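Local atomic coordinates of putative tryptophan halogenase (Xanthomonas campestris pv. campestris, PDB entry 6Y1W), a protein that probably works as a flavin-dependent halogenase, binding FAD and using monooxygenase-type flavin chemistry to halogenate an aromatic substrate. Residues 34-39 against 181-186; 88-93 against 143-148; 226-231 against 331-336; 421-426 against 452-457. All blocks are in the same frame, centred on the assembly; numbering follows the deposited sequence.

Contact 1: 34-39 against 181-186; sequences ALSKLL and FGVQRI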
loop_
_atom_site.group_PDB
_atom_site.type_symbol
_atom_site.label_atom_id
_atom_site.label_comp_id
_atom_site.label_asym_id
_atom_site.label_seq_id
_atom_site.Cartn_x
_atom_site.Cartn_y
_atom_site.Cartn_z
ATOM N N ALA A 34 17.482 3.602 17.708
ATOM C CA ALA A 34 16.176 4.166 17.394
ATOM C C ALA A 34 15.323 4.316 18.652
ATOM O O ALA A 34 14.623 5.329 18.799
ATOM C CB ALA A 34 15.456 3.286 16.367
ATOM N N LEU A 35 15.349 3.309 19.540
ATOM C CA LEU A 35 14.515 3.373 20.741
ATOM C C LEU A 35 14.978 4.492 21.664
ATOM O O LEU A 35 14.143 5.212 22.232
ATOM C CB LEU A 35 14.547 2.023 21.471
ATOM C CG LEU A 35 13.737 1.922 22.751
ATOM C CD1 LEU A 35 12.250 2.122 22.368
ATOM C CD2 LEU A 35 13.968 0.531 23.412
ATOM N N SER A 36 16.303 4.660 21.829
ATOM C CA SER A 36 16.787 5.682 22.751
ATOM C C SER A 36 16.602 7.077 22.169
ATOM O O SER A 36 16.267 8.015 22.907
ATOM C CB SER A 36 18.254 5.428 23.142
ATOM O OG SER A 36 19.146 5.636 22.031
ATOM N N LYS A 37 16.792 7.228 20.854
ATOM C CA LYS A 37 16.536 8.515 20.203
ATOM C C LYS A 37 15.115 8.991 20.473
ATOM O O LYS A 37 14.906 10.115 20.950
ATOM C CB LYS A 37 16.794 8.395 18.688
ATOM C CG LYS A 37 16.023 9.450 17.810
ATOM C CD LYS A 37 16.579 10.812 17.995
ATOM C CE LYS A 37 15.903 11.821 17.052
ATOM N NZ LYS A 37 16.584 13.080 17.244
ATOM N N LEU A 38 14.130 8.103 20.276
ATOM C CA LEU A 38 12.728 8.507 20.339
ATOM C C LEU A 38 12.192 8.534 21.766
ATOM O O LEU A 38 11.454 9.453 22.123
ATOM C CB LEU A 38 11.871 7.574 19.482
ATOM C CG LEU A 38 10.393 7.914 19.396
ATOM C CD1 LEU A 38 10.210 9.137 18.608
ATOM C CD2 LEU A 38 9.638 6.740 18.783
ATOM N N LEU A 39 12.528 7.522 22.590
ATOM C CA LEU A 39 11.863 7.321 23.873
ATOM C C LEU A 39 12.839 7.248 25.047
ATOM O O LEU A 39 12.421 6.899 26.156
ATOM C CB LEU A 39 10.989 6.042 23.834
ATOM C CG LEU A 39 9.790 6.137 22.885
ATOM C CD1 LEU A 39 9.033 4.816 22.774
ATOM C CD2 LEU A 39 8.847 7.229 23.387
ATOM N N PHE A 181 22.192 8.907 24.074
ATOM C CA PHE A 181 20.814 9.058 24.520
ATOM C C PHE A 181 20.517 8.255 25.782
ATOM O O PHE A 181 19.343 8.099 26.140
ATOM C CB PHE A 181 19.864 8.646 23.399
ATOM C CG PHE A 181 19.820 9.627 22.263
ATOM C CD1 PHE A 181 19.212 10.826 22.442
ATOM C CD2 PHE A 181 20.411 9.350 21.020
ATOM C CE1 PHE A 181 19.144 11.751 21.417
ATOM C CE2 PHE A 181 20.347 10.287 19.986
ATOM C CZ PHE A 181 19.725 11.478 20.184
ATOM N N GLY A 182 21.547 7.779 26.475
ATOM C CA GLY A 182 21.393 7.184 27.790
ATOM C C GLY A 182 21.291 5.672 27.876
ATOM O O GLY A 182 20.996 5.159 28.964
ATOM N N VAL A 183 21.541 4.936 26.789
ATOM C CA VAL A 183 21.482 3.475 26.859
ATOM C C VAL A 183 22.600 2.987 27.765
ATOM O O VAL A 183 23.750 3.446 27.668
ATOM C CB VAL A 183 21.617 2.853 25.456
ATOM C CG1 VAL A 183 21.722 1.318 25.543
ATOM C CG2 VAL A 183 20.406 3.231 24.611
ATOM N N GLN A 184 22.262 2.070 28.670
ATOM C CA GLN A 184 23.220 1.477 29.586
ATOM C C GLN A 184 23.723 0.177 28.973
ATOM O O GLN A 184 22.926 -0.737 28.749
ATOM C CB GLN A 184 22.557 1.192 30.935
ATOM C CG GLN A 184 23.481 0.439 31.896
ATOM C CD GLN A 184 22.825 0.110 33.235
ATOM O OE1 GLN A 184 23.505 -0.306 34.174
ATOM N NE2 GLN A 184 21.500 0.284 33.324
ATOM N N ARG A 185 25.029 0.084 28.720
ATOM C CA ARG A 185 25.616 -1.131 28.164
ATOM C C ARG A 185 26.165 -1.980 29.304
ATOM O O ARG A 185 26.843 -1.457 30.194
ATOM C CB ARG A 185 26.721 -0.803 27.164
ATOM C CG ARG A 185 27.343 -2.041 26.544
ATOM C CD ARG A 185 28.486 -1.642 25.632
ATOM N NE ARG A 185 29.143 -2.791 25.021
ATOM C CZ ARG A 185 30.271 -3.354 25.448
ATOM N NH1 ARG A 185 30.894 -2.892 26.534
ATOM N NH2 ARG A 185 30.769 -4.392 24.789
ATOM N N ILE A 186 25.820 -3.268 29.312
ATOM C CA ILE A 186 26.365 -4.229 30.270
ATOM C C ILE A 186 27.087 -5.313 29.471
ATOM O O ILE A 186 26.480 -5.963 28.610
ATOM C CB ILE A 186 25.271 -4.838 31.165
ATOM C CG1 ILE A 186 24.506 -3.741 31.922
ATOM C CG2 ILE A 186 25.868 -5.866 32.143
ATOM C CD1 ILE A 186 23.435 -4.270 32.850
#
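Ser36, on the last turns of helix 25-39, faces the turn that leads into strand 184-195, and its CA lies 5.5 Å from that of Phe181, the closest backbone approach of the two segments. No hydrogen bond joins them, so shape does the work. Ser36 CB meets Val183 CG2 at 3.4 Å, tighter than a usual carbon-carbon contact. Its hydroxyl stands between the backbone N and the carbonyl carbon (chi1 69°); there OG lies 3.4 Å from Phe181 CB while being hydrogen-bonded to Ala32 O one turn back, so a polar atom can lie against hydrocarbon with its bond met inside the helix. Helix 25-39 is the first crossover helix of a Rossmann-type fold, linking the neighbouring parallel strands 18-22 and 44-49 after a glycine-rich turn. Gly182, with positive phi, is the C-prime residue of a Schellman motif: Val183 N and Gly182 N bond to Ser178 O and Glu179 O, ending helix 167-180 just before the chain enters the sheet beside 44-49. The Phe181 ring is laid over the helix backbone, with Lys37 CA 4.0 Å from the ring centroid and only 8° off its normal, a CH-pi contact over the face. Lys37 runs alongside the ring in the same direction, its chain bent at chi2, and CD comes 3.9 Å from Phe181 CZ. Lys37 NZ forms a salt bridge with Glu74, and Phe177 meets the Phe181 ring with the two planes inclined at about 60°.

Contact 2: 88-93 against 143-148; sequences FKVGIA and LRAAQE
Val90 meets Ala146 in an apolar contact, with Ala145 beside it. A single methyl does the touching: Val90 CG2 lies 3.8 Å from Ala146 CB and 3.7 Å from Ala146 N, and 4.4 Å from Ala145 CB. At chi1 -63° that methyl sits between the valine's own N and carbonyl carbon and points at the helix, so it rests on the backbone joining the two alanines as well as on their methyls. With so little side chain there, helix 141-148 comes close, and the CA atoms of Val90 and Ala146 are 6.2 Å apart.

The polar bonds run around this patch. Val90 sits in the break between strands 87-89 and 91-99 and has backbone bonds to Phe108 and Thr262; the hydroxyl of Thr262 also bonds to Ala145 O, tying the helix to the same region. On the far side of the helix, Arg144 NH1 gives a salt bridge to Glu148 OE2 at 2.8 Å, meeting the anti lone pair, and a hydrogen bond to Gln147 OE1 at 2.9 Å. Both partners lie near the guanidinium plane, and NE has a further salt bridge to Glu483.

Lys89, the predicted active-site residue, precedes Val90; its NZ bonds to Ser348 OG and Thr62 O. No hydrogen bond or salt bridge crosses between the segments, so they meet by van der Waals contact through one methyl.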
loop_
_atom_site.group_PDB
_atom_site.type_symbol
_atom_site.label_atom_id
_atom_site.label_comp_id
_atom_site.label_asym_id
_atom_site.label_seq_id
_atom_site.Cartn_x
_atom_site.Cartn_y
_atom_site.Cartn_z
ATOM N N PHE A 88 28.717 4.223 -2.128
ATOM C CA PHE A 88 27.344 4.263 -2.611
ATOM C C PHE A 88 27.001 3.036 -3.448
ATOM O O PHE A 88 27.860 2.439 -4.115
ATOM C CB PHE A 88 27.094 5.542 -3.428
ATOM C CG PHE A 88 27.138 6.786 -2.595
ATOM C CD1 PHE A 88 26.021 7.161 -1.819
ATOM C CD2 PHE A 88 28.278 7.569 -2.534
ATOM C CE1 PHE A 88 26.053 8.289 -1.005
ATOM C CE2 PHE A 88 28.307 8.711 -1.707
ATOM C CZ PHE A 88 27.202 9.062 -0.954
ATOM N N LYS A 89 25.707 2.683 -3.422
ATOM C CA LYS A 89 25.190 1.542 -4.167
ATOM C C LYS A 89 23.971 1.981 -4.941
ATOM O O LYS A 89 23.064 2.568 -4.352
ATOM C CB LYS A 89 24.791 0.413 -3.192
ATOM C CG LYS A 89 24.113 -0.771 -3.894
ATOM C CD LYS A 89 23.608 -1.765 -2.864
ATOM C CE LYS A 89 22.739 -2.848 -3.568
ATOM N NZ LYS A 89 21.881 -3.575 -2.526
ATOM N N VAL A 90 23.935 1.686 -6.253
ATOM C CA VAL A 90 22.750 1.977 -7.062
ATOM C C VAL A 90 22.092 0.725 -7.621
ATOM O O VAL A 90 21.071 0.840 -8.313
ATOM C CB VAL A 90 23.058 2.968 -8.201
ATOM C CG1 VAL A 90 23.498 4.310 -7.633
ATOM C CG2 VAL A 90 24.145 2.390 -9.132
ATOM N N GLY A 91 22.631 -0.465 -7.354
ATOM C CA GLY A 91 22.015 -1.661 -7.907
ATOM C C GLY A 91 22.877 -2.883 -7.645
ATOM O O GLY A 91 23.919 -2.809 -6.981
ATOM N N ILE A 92 22.420 -4.017 -8.203
ATOM C CA ILE A 92 23.087 -5.316 -8.096
ATOM C C ILE A 92 23.282 -5.845 -9.513
ATOM O O ILE A 92 22.313 -5.914 -10.292
ATOM C CB ILE A 92 22.256 -6.340 -7.300
ATOM C CG1 ILE A 92 21.999 -5.805 -5.875
ATOM C CG2 ILE A 92 22.964 -7.680 -7.195
ATOM C CD1 ILE A 92 21.124 -6.719 -5.000
ATOM N N ALA A 93 24.510 -6.259 -9.842
ATOM C CA ALA A 93 24.762 -6.880 -11.139
ATOM C C ALA A 93 24.604 -8.384 -10.991
ATOM O O ALA A 93 25.361 -9.030 -10.239
ATOM C CB ALA A 93 26.155 -6.513 -11.657
ATOM N N LEU A 143 20.669 2.440 -13.301
ATOM C CA LEU A 143 21.317 1.321 -13.970
ATOM C C LEU A 143 22.519 1.805 -14.774
ATOM O O LEU A 143 23.606 1.210 -14.703
ATOM C CB LEU A 143 20.321 0.585 -14.886
ATOM C CG LEU A 143 20.847 -0.745 -15.462
ATOM C CD1 LEU A 143 19.673 -1.769 -15.590
ATOM C CD2 LEU A 143 21.512 -0.526 -16.829
ATOM N N ARG A 144 22.347 2.899 -15.521
ATOM C CA ARG A 144 23.478 3.428 -16.271
ATOM C C ARG A 144 24.592 3.898 -15.330
ATOM O O ARG A 144 25.778 3.776 -15.661
ATOM C CB ARG A 144 23.017 4.566 -17.172
ATOM C CG ARG A 144 22.161 4.083 -18.356
ATOM C CD ARG A 144 23.000 3.347 -19.394
ATOM N NE ARG A 144 23.941 4.320 -19.988
ATOM C CZ ARG A 144 25.254 4.145 -20.130
ATOM N NH1 ARG A 144 25.846 3.020 -19.753
ATOM N NH2 ARG A 144 25.998 5.121 -20.684
ATOM N N ALA A 145 24.234 4.418 -14.147
ATOM C CA ALA A 145 25.267 4.806 -13.190
ATOM C C ALA A 145 26.019 3.588 -12.660
ATOM O O ALA A 145 27.210 3.675 -12.308
ATOM C CB ALA A 145 24.642 5.595 -12.039
ATOM N N ALA A 146 25.344 2.443 -12.591
ATOM C CA ALA A 146 26.044 1.210 -12.248
ATOM C C ALA A 146 27.022 0.836 -13.343
ATOM O O ALA A 146 28.155 0.455 -13.058
ATOM C CB ALA A 146 25.034 0.068 -12.014
ATOM N N GLN A 147 26.603 0.957 -14.603
ATOM C CA GLN A 147 27.483 0.569 -15.696
ATOM C C GLN A 147 28.706 1.458 -15.782
ATOM O O GLN A 147 29.783 0.973 -16.150
ATOM C CB GLN A 147 26.736 0.621 -17.023
ATOM C CG GLN A 147 25.690 -0.480 -17.049
ATOM C CD GLN A 147 24.922 -0.504 -18.370
ATOM O OE1 GLN A 147 24.605 0.531 -18.946
ATOM N NE2 GLN A 147 24.588 -1.712 -18.830
ATOM N N GLU A 148 28.549 2.752 -15.526
ATOM C CA GLU A 148 29.636 3.701 -15.756
ATOM C C GLU A 148 30.387 4.072 -14.490
ATOM O O GLU A 148 31.351 4.845 -14.575
ATOM C CB GLU A 148 29.104 4.987 -16.402
ATOM C CG GLU A 148 28.366 4.773 -17.732
ATOM C CD GLU A 148 29.219 4.118 -18.778
ATOM O OE1 GLU A 148 30.470 4.276 -18.715
ATOM O OE2 GLU A 148 28.650 3.438 -19.677
#

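Contact 3: 226-231 against 331-336; sequences ALLIGQ and KNCVAL
Ile229, in a short and weakly bonded helical turn, packs on Cys333 and Ala335 on one face of the Rossmann-type sheet, where strand 333-335 runs parallel to its neighbour 217-220. The axes of helix 227-231 and strand 333-335 cross at -92°, almost perpendicular, with a closest approach of 8.3 Å.

The contact between the segments is apolar. Ile229 reaches Ala335 through its gamma methyl, CG2 lying 3.8 Å from Ala335 CB. With chi1 at -167°, its longer branch extends toward the other strand residue, and CD1 ends 4.2 Å from Cys333 SG. The sulfur fills the angle between two helical residues: on its other flank Leu228 CB comes to 3.7 Å. Leu228 also packs on Phe218 of the adjacent strand 217-220 and on Ile202 and Leu205 of strand 202-207. All four residues of the contact are buried.

Hydrogen bonds hold the two partners from outside the interface. Asp220 OD2, at the end of strand 217-220, accepts from the backbone N of both Leu228 and Ile229, which fixes the start of the helix against the sheet. The strand side is held by backbone bonds from Val334 to Phe218 and Asp220. Leu227, which takes no part in the contact, lines the pocket of the bound meso-2,3-butanediol.

Within the helix the bonding departs from a regular alpha turn: Ala226 O takes both Gly230 N, at 3.0 Å, and Gln231 N, at 2.8 Å, the second closing a wider pi-type turn.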
loop_
_atom_site.group_PDB
_atom_site.type_symbol
_atom_site.label_atom_id
_atom_site.label_comp_id
_atom_site.label_asym_id
_atom_site.label_seq_id
_atom_site.Cartn_x
_atom_site.Cartn_y
_atom_site.Cartn_z
ATOM N N ALA A 226 19.015 -17.180 19.464
ATOM C CA ALA A 226 17.617 -16.937 19.816
ATOM C C ALA A 226 17.339 -17.318 21.269
ATOM O O ALA A 226 16.413 -18.076 21.579
ATOM C CB ALA A 226 16.653 -17.650 18.861
ATOM N N LEU A 227 18.150 -16.769 22.164
ATOM C CA LEU A 227 18.075 -17.154 23.576
ATOM C C LEU A 227 16.690 -16.911 24.169
ATOM O O LEU A 227 16.236 -17.653 25.055
ATOM C CB LEU A 227 19.104 -16.372 24.372
ATOM C CG LEU A 227 20.587 -16.500 24.032
ATOM C CD1 LEU A 227 21.397 -15.704 25.036
ATOM C CD2 LEU A 227 21.000 -17.961 24.063
ATOM N N LEU A 228 16.031 -15.833 23.760
ATOM C CA LEU A 228 14.734 -15.511 24.343
ATOM C C LEU A 228 13.565 -16.078 23.534
ATOM O O LEU A 228 12.737 -16.823 24.072
ATOM C CB LEU A 228 14.590 -13.985 24.511
ATOM C CG LEU A 228 15.759 -13.271 25.215
ATOM C CD1 LEU A 228 15.419 -11.761 25.399
ATOM C CD2 LEU A 228 16.069 -13.880 26.551
ATOM N N ILE A 229 13.463 -15.715 22.247
ATOM C CA ILE A 229 12.293 -16.082 21.465
ATOM C C ILE A 229 12.298 -17.575 21.199
ATOM O O ILE A 229 11.228 -18.193 21.103
ATOM C CB ILE A 229 12.249 -15.254 20.161
ATOM C CG1 ILE A 229 10.890 -15.347 19.453
ATOM C CG2 ILE A 229 13.406 -15.646 19.214
ATOM C CD1 ILE A 229 9.757 -14.502 20.092
ATOM N N GLY A 230 13.488 -18.173 21.122
ATOM C CA GLY A 230 13.615 -19.591 20.821
ATOM C C GLY A 230 13.859 -20.461 22.030
ATOM O O GLY A 230 13.017 -21.299 22.379
ATOM N N GLN A 231 15.000 -20.271 22.684
ATOM C CA GLN A 231 15.380 -21.205 23.743
ATOM C C GLN A 231 14.466 -21.093 24.956
ATOM O O GLN A 231 14.233 -22.094 25.643
ATOM C CB GLN A 231 16.823 -20.968 24.161
ATOM C CG GLN A 231 17.808 -21.178 22.980
ATOM C CD GLN A 231 19.252 -21.269 23.403
ATOM O OE1 GLN A 231 19.572 -21.787 24.470
ATOM N NE2 GLN A 231 20.148 -20.798 22.551
ATOM N N LYS A 331 4.501 -12.751 23.788
ATOM C CA LYS A 331 4.441 -12.228 25.156
ATOM C C LYS A 331 5.169 -10.882 25.200
ATOM O O LYS A 331 4.790 -9.973 24.474
ATOM C CB LYS A 331 5.024 -13.224 26.155
ATOM C CG LYS A 331 4.334 -14.630 26.099
ATOM C CD LYS A 331 4.621 -15.484 27.336
ATOM C CE LYS A 331 3.794 -16.784 27.319
ATOM N NZ LYS A 331 2.436 -16.486 26.830
ATOM N N ASN A 332 6.182 -10.729 26.053
ATOM C CA ASN A 332 6.886 -9.449 26.159
ATOM C C ASN A 332 8.267 -9.487 25.504
ATOM O O ASN A 332 9.188 -8.790 25.942
ATOM C CB ASN A 332 7.007 -8.988 27.619
ATOM C CG ASN A 332 7.885 -9.910 28.474
ATOM O OD1 ASN A 332 8.043 -11.094 28.199
ATOM N ND2 ASN A 332 8.488 -9.349 29.503
ATOM N N CYS A 333 8.398 -10.257 24.428
ATOM C CA CYS A 333 9.650 -10.416 23.701
ATOM C C CYS A 333 9.436 -10.137 22.212
ATOM O O CYS A 333 8.511 -10.677 21.599
ATOM C CB CYS A 333 10.187 -11.843 23.892
ATOM S SG CYS A 333 11.723 -12.156 22.980
ATOM N N VAL A 334 10.268 -9.263 21.640
ATOM C CA VAL A 334 10.250 -8.998 20.194
ATOM C C VAL A 334 11.584 -9.458 19.634
ATOM O O VAL A 334 12.645 -8.976 20.067
ATOM C CB VAL A 334 9.997 -7.509 19.881
ATOM C CG1 VAL A 334 10.041 -7.271 18.387
ATOM C CG2 VAL A 334 8.631 -7.048 20.419
ATOM N N ALA A 335 11.543 -10.388 18.662
ATOM C CA ALA A 335 12.785 -10.806 18.009
ATOM C C ALA A 335 13.122 -9.902 16.828
ATOM O O ALA A 335 12.241 -9.484 16.073
ATOM C CB ALA A 335 12.687 -12.262 17.527
ATOM N N LEU A 336 14.424 -9.625 16.658
ATOM C CA LEU A 336 14.921 -8.831 15.534
ATOM C C LEU A 336 16.124 -9.502 14.890
ATOM O O LEU A 336 16.862 -10.237 15.543
ATOM C CB LEU A 336 15.342 -7.437 16.030
ATOM C CG LEU A 336 14.265 -6.584 16.662
ATOM C CD1 LEU A 336 14.883 -5.375 17.392
ATOM C CD2 LEU A 336 13.255 -6.097 15.572
#

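Contact 4: 421-426 against 452-457; sequences HRMELF and QGIVPR
Phe426 swings its ring out to Pro456 and Ile454 through a chi1 of -167°, which sets CG opposite the backbone N, and a chi2 of 67° turns one face to the proline. Pro456 CG stands over that face, 3.9 Å from the ring centroid and displaced toward the rim, a CH-pi contact in which CG is 3.6 Å from Phe426 CE2. The proline also touches the helix backbone, with Pro456 CB 3.6 Å from Phe426 O. The ring's edge meets Ile454 instead: the backbone O of Ile454 lies near the ring plane, 3.7 Å from Phe426 CE2. Ile454 is modelled in two conformers, so the approach of its CD1 to Met423 CE is less certain. Both loop residues follow Gly453, the C-prime residue of a Schellman motif that ends helix 442-451, after which the chain passes across helix 417-429. That preceding helix supports the site too: Met449 and Leu450 pack on Phe426, and Leu450 on Pro456. Met423 lies against Leu394 and His397 of helix 371-397, while His421, nearer the start of helix 417-429, hydrogen-bonds to Glu376 of the second subunit.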
loop_
_atom_site.group_PDB
_atom_site.type_symbol
_atom_site.label_atom_id
_atom_site.label_comp_id
_atom_site.label_asym_id
_atom_site.label_seq_id
_atom_site.Cartn_x
_atom_site.Cartn_y
_atom_site.Cartn_z
ATOM N N HIS A 421 1.578 -16.849 -9.292
ATOM C CA HIS A 421 0.647 -15.887 -9.867
ATOM C C HIS A 421 1.369 -14.662 -10.419
ATOM O O HIS A 421 1.059 -14.196 -11.529
ATOM C CB HIS A 421 -0.401 -15.472 -8.821
ATOM C CG HIS A 421 -1.310 -14.368 -9.290
ATOM N ND1 HIS A 421 -2.353 -14.583 -10.169
ATOM C CD2 HIS A 421 -1.329 -13.042 -8.998
ATOM C CE1 HIS A 421 -2.973 -13.436 -10.402
ATOM N NE2 HIS A 421 -2.367 -12.484 -9.706
ATOM N N ARG A 422 2.376 -14.144 -9.696
ATOM C CA ARG A 422 3.103 -12.989 -10.210
ATOM C C ARG A 422 3.872 -13.330 -11.483
ATOM O O ARG A 422 3.864 -12.558 -12.447
ATOM C CB ARG A 422 4.076 -12.444 -9.147
ATOM C CG ARG A 422 3.365 -11.965 -7.827
ATOM C CD ARG A 422 3.326 -10.445 -7.757
ATOM N NE ARG A 422 3.376 -9.929 -6.399
ATOM C CZ ARG A 422 3.588 -8.658 -6.075
ATOM N NH1 ARG A 422 3.764 -7.722 -6.984
ATOM N NH2 ARG A 422 3.623 -8.321 -4.806
ATOM N N MET A 423 4.528 -14.491 -11.518
ATOM C CA MET A 423 5.265 -14.869 -12.723
ATOM C C MET A 423 4.350 -15.070 -13.923
ATOM O O MET A 423 4.688 -14.641 -15.039
ATOM C CB MET A 423 6.065 -16.144 -12.436
ATOM C CG MET A 423 7.176 -15.891 -11.393
ATOM S SD MET A 423 8.128 -17.384 -11.061
ATOM C CE MET A 423 9.176 -17.404 -12.553
ATOM N N GLU A 424 3.184 -15.696 -13.703
ATOM C CA GLU A 424 2.230 -15.927 -14.791
ATOM C C GLU A 424 1.623 -14.619 -15.292
ATOM O O GLU A 424 1.427 -14.437 -16.496
ATOM C CB GLU A 424 1.152 -16.918 -14.324
ATOM C CG GLU A 424 1.692 -18.363 -14.289
ATOM C CD GLU A 424 0.742 -19.406 -13.710
ATOM O OE1 GLU A 424 -0.429 -19.086 -13.405
ATOM O OE2 GLU A 424 1.192 -20.567 -13.561
ATOM N N LEU A 425 1.331 -13.687 -14.391
ATOM C CA LEU A 425 0.854 -12.379 -14.822
ATOM C C LEU A 425 1.843 -11.717 -15.770
ATOM O O LEU A 425 1.460 -11.127 -16.789
ATOM C CB LEU A 425 0.620 -11.503 -13.587
ATOM C CG LEU A 425 -0.193 -10.243 -13.770
ATOM C CD1 LEU A 425 -1.630 -10.566 -14.197
ATOM C CD2 LEU A 425 -0.164 -9.493 -12.445
ATOM N N PHE A 426 3.126 -11.761 -15.438
ATOM C CA PHE A 426 4.112 -11.132 -16.301
ATOM C C PHE A 426 4.270 -11.926 -17.607
ATOM O O PHE A 426 4.348 -11.335 -18.678
ATOM C CB PHE A 426 5.455 -11.008 -15.569
ATOM C CG PHE A 426 6.427 -10.104 -16.265
ATOM C CD1 PHE A 426 6.180 -8.741 -16.363
ATOM C CD2 PHE A 426 7.534 -10.635 -16.917
ATOM C CE1 PHE A 426 7.080 -7.880 -17.057
ATOM C CE2 PHE A 426 8.437 -9.798 -17.606
ATOM C CZ PHE A 426 8.199 -8.409 -17.664
ATOM N N GLN A 452 15.879 -12.292 -16.161
ATOM C CA GLN A 452 16.030 -13.723 -16.006
ATOM C C GLN A 452 15.183 -14.509 -17.007
ATOM O O GLN A 452 15.056 -15.728 -16.871
ATOM C CB GLN A 452 15.751 -14.133 -14.570
ATOM C CG GLN A 452 16.760 -13.393 -13.653
ATOM C CD GLN A 452 17.138 -14.069 -12.356
ATOM O OE1 GLN A 452 17.776 -13.425 -11.521
ATOM N NE2 GLN A 452 16.832 -15.360 -12.197
ATOM N N GLY A 453 14.668 -13.852 -18.039
ATOM C CA GLY A 453 14.202 -14.564 -19.222
ATOM C C GLY A 453 12.737 -14.893 -19.282
ATOM O O GLY A 453 12.347 -15.759 -20.084
ATOM N N ILE A 454 11.908 -14.273 -18.450
ATOM C CA ILE A 454 10.464 -14.384 -18.627
ATOM C C ILE A 454 10.064 -13.434 -19.751
ATOM O O ILE A 454 10.298 -12.226 -19.671
ATOM C CB ILE A 454 9.719 -14.055 -17.326
ATOM C CG1 ILE A 454 10.291 -14.856 -16.147
ATOM C CG2 ILE A 454 8.219 -14.315 -17.503
ATOM C CD1 ILE A 454 10.258 -16.387 -16.304
ATOM N N VAL A 455 9.469 -13.978 -20.811
ATOM C CA VAL A 455 9.185 -13.189 -22.003
ATOM C C VAL A 455 7.678 -12.975 -22.102
ATOM O O VAL A 455 6.947 -13.928 -22.387
ATOM C CB VAL A 455 9.700 -13.886 -23.271
ATOM C CG1 VAL A 455 9.514 -12.961 -24.457
ATOM C CG2 VAL A 455 11.157 -14.297 -23.092
ATOM N N PRO A 456 7.182 -11.753 -21.928
ATOM C CA PRO A 456 5.734 -11.519 -22.023
ATOM C C PRO A 456 5.190 -11.909 -23.389
ATOM O O PRO A 456 5.780 -11.592 -24.429
ATOM C CB PRO A 456 5.601 -10.021 -21.782
ATOM C CG PRO A 456 6.801 -9.731 -20.848
ATOM C CD PRO A 456 7.898 -10.577 -21.399
ATOM N N ARG A 457 4.072 -12.626 -23.370
ATOM C CA ARG A 457 3.409 -13.026 -24.613
ATOM C C ARG A 457 2.587 -11.904 -25.225
ATOM O O ARG A 457 2.359 -11.911 -26.437
ATOM C CB ARG A 457 2.504 -14.234 -24.375
ATOM C CG ARG A 457 3.220 -15.479 -23.890
ATOM C CD ARG A 457 2.274 -16.658 -23.894
ATOM N NE ARG A 457 2.236 -17.335 -22.606
ATOM C CZ ARG A 457 2.910 -18.449 -22.339
ATOM N NH1 ARG A 457 3.669 -19.005 -23.278
ATOM N NH2 ARG A 457 2.823 -19.003 -21.136
#

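How the contacts relate
Contacts 1 and 3 both reach the large Rossmann-type sheet; their centres are 20 Å apart and their nearest atoms about 8 Å. The predicted FAD site lies near both, with the side chain of Val183 in contact 1 about 10 Å from that of Gly24 and Ala335 in contact 3 about 9 Å from that of Ala27. Contact 2 is nested in the loop closed by contact 1, yet lies 36 Å from it between centres; it holds Lys89, and its Val90 side chain is about 12 Å from that of Glu347, a predicted tryptophan-binding residue. Contact 4, 24 Å from contact 2 between centres, is away from the annotated sites; like contact 1, it touches the second subunit.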